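Long-range contact in putative aminooxidase (Propionibacterium acnes, PDB 2BA9), which probably isomerises polyunsaturated fatty acids, producing conjugated linoleic acid, and carries a bound FAD: residues N131-K136 against A178-K183. Sequence-based numbering, arbitrary orientation.
Sequences NGHYNK and AAYVLK. With NA (sodium ion), chain B.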
# COMPACT_ATOMS: atom_id res chain seq x y z
N ASN A 131 -7.81 -12.29 -1.53
CA ASN A 131 -7.87 -10.85 -1.60
C ASN A 131 -9.10 -10.36 -0.83
O ASN A 131 -10.15 -11.01 -0.84
CB ASN A 131 -7.90 -10.41 -3.07
CG ASN A 131 -8.08 -8.92 -3.23
OD1 ASN A 131 -9.19 -8.45 -3.44
ND2 ASN A 131 -6.98 -8.16 -3.14
N GLY A 132 -8.95 -9.25 -0.12
CA GLY A 132 -10.05 -8.71 0.69
C GLY A 132 -10.27 -9.53 1.95
O GLY A 132 -9.53 -10.49 2.20
N HIS A 133 -11.26 -9.14 2.74
CA HIS A 133 -11.53 -9.75 4.05
C HIS A 133 -12.98 -10.25 4.20
O HIS A 133 -13.37 -10.69 5.29
CB HIS A 133 -11.18 -8.75 5.17
CG HIS A 133 -9.78 -8.21 5.10
ND1 HIS A 133 -8.80 -8.54 6.01
CD2 HIS A 133 -9.21 -7.35 4.23
CE1 HIS A 133 -7.68 -7.92 5.71
NE2 HIS A 133 -7.90 -7.19 4.62
N TYR A 134 -13.74 -10.21 3.11
CA TYR A 134 -15.16 -10.59 3.09
C TYR A 134 -15.34 -12.10 3.32
O TYR A 134 -16.39 -12.55 3.81
CB TYR A 134 -15.87 -10.13 1.79
CG TYR A 134 -15.12 -10.42 0.49
CD1 TYR A 134 -15.26 -11.63 -0.13
CD2 TYR A 134 -14.27 -9.47 -0.09
CE1 TYR A 134 -14.60 -11.92 -1.29
CE2 TYR A 134 -13.58 -9.75 -1.27
CZ TYR A 134 -13.76 -10.99 -1.86
OH TYR A 134 -13.12 -11.35 -3.02
N ASN A 135 -14.31 -12.87 2.96
CA ASN A 135 -14.20 -14.25 3.41
C ASN A 135 -13.51 -14.24 4.77
O ASN A 135 -12.31 -13.96 4.88
CB ASN A 135 -13.42 -15.11 2.40
CG ASN A 135 -13.96 -14.99 0.97
OD1 ASN A 135 -13.29 -14.44 0.09
ND2 ASN A 135 -15.16 -15.50 0.73
N LYS A 136 -14.29 -14.50 5.82
CA LYS A 136 -13.81 -14.38 7.21
C LYS A 136 -12.63 -15.32 7.49
O LYS A 136 -12.72 -16.54 7.30
CB LYS A 136 -14.97 -14.65 8.18
CG LYS A 136 -14.73 -14.31 9.66
CD LYS A 136 -15.79 -15.03 10.56
CE LYS A 136 -15.57 -14.80 12.05
NZ LYS A 136 -16.52 -15.58 12.95
N ALA A 178 -2.41 -10.19 11.78
CA ALA A 178 -1.83 -11.20 10.87
C ALA A 178 -2.45 -11.20 9.46
O ALA A 178 -1.73 -11.39 8.47
CB ALA A 178 -1.93 -12.60 11.49
N ALA A 179 -3.76 -10.99 9.38
CA ALA A 179 -4.51 -11.01 8.11
C ALA A 179 -3.98 -10.04 7.05
O ALA A 179 -3.99 -10.32 5.85
CB ALA A 179 -5.96 -10.70 8.37
N TYR A 180 -3.54 -8.87 7.48
CA TYR A 180 -2.94 -7.92 6.56
C TYR A 180 -1.60 -8.45 6.06
O TYR A 180 -1.34 -8.46 4.86
CB TYR A 180 -2.77 -6.54 7.22
CG TYR A 180 -4.08 -5.90 7.60
CD1 TYR A 180 -4.99 -5.48 6.63
CD2 TYR A 180 -4.41 -5.70 8.94
CE1 TYR A 180 -6.19 -4.89 6.98
CE2 TYR A 180 -5.61 -5.10 9.30
CZ TYR A 180 -6.51 -4.70 8.32
OH TYR A 180 -7.71 -4.10 8.69
N VAL A 181 -0.78 -8.93 6.98
CA VAL A 181 0.60 -9.32 6.65
C VAL A 181 0.59 -10.42 5.60
O VAL A 181 1.29 -10.31 4.59
CB VAL A 181 1.39 -9.83 7.90
CG1 VAL A 181 2.83 -10.29 7.50
CG2 VAL A 181 1.40 -8.74 9.02
N LEU A 182 -0.23 -11.44 5.85
CA LEU A 182 -0.22 -12.68 5.09
C LEU A 182 -1.03 -12.62 3.77
O LEU A 182 -0.86 -13.48 2.90
CB LEU A 182 -0.65 -13.84 5.99
CG LEU A 182 0.39 -14.15 7.08
CD1 LEU A 182 -0.17 -15.01 8.20
CD2 LEU A 182 1.63 -14.81 6.45
N LYS A 183 -1.87 -11.59 3.63
CA LYS A 183 -2.53 -11.28 2.35
C LYS A 183 -1.58 -10.57 1.38
O LYS A 183 -1.68 -10.77 0.17
CB LYS A 183 -3.82 -10.46 2.56
CG LYS A 183 -4.97 -11.31 3.10
CD LYS A 183 -6.27 -10.54 3.32
CE LYS A 183 -7.28 -11.40 4.05
NZ LYS A 183 -7.60 -12.69 3.33
NA NA B . -2.35 -11.55 -2.12
O HOH W 1 -10.03 -13.50 3.53
O HOH W 2 -0.01 -11.35 -2.14
O HOH W 3 -4.62 -11.36 -1.35
O HOH W 4 -2.10 -13.48 -1.28
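Lys183 reaches from helix 178-184 under the imidazole of His133, a buried loop-against-helix contact in this enzyme of the flavin-containing amine oxidoreductase family. Lys183 CE lies over one face of the His133 ring as a CH-pi contact, 4.0 Å from its centroid and 19° off the normal; the same Lys183 CE is 3.1 Å from Gly132 O. The aliphatic chain runs extended as far as CE and then bends (chi4 -58°), turning NZ away from the ring face, toward the loop carbonyls. There the ammonium donates hydrogen bonds to the carbonyls of Tyr128 and Ala130, so its buried charge is met by the loop that leads into 131-136. Tyr180, about one turn earlier, comes obliquely against the CE1-NE2 side of the imidazole: Tyr180 CE1 is 3.6 Å from His133 CE1, the planes inclined at 56°. Ala179 CB sits at the imidazole edge. Hydrogen bonds from ND1 to the Tyr379 hydroxyl and NE2 to the Ser404 carbonyl fix the ring's rotation. At the helix end, Lys183 O binds a sodium ion at 2.5 Å, together with Glu410 and three waters. Water 1 accepts from Lys183 NZ at 2.6 Å and lies 2.7 Å from Asn135 O, to which it may donate.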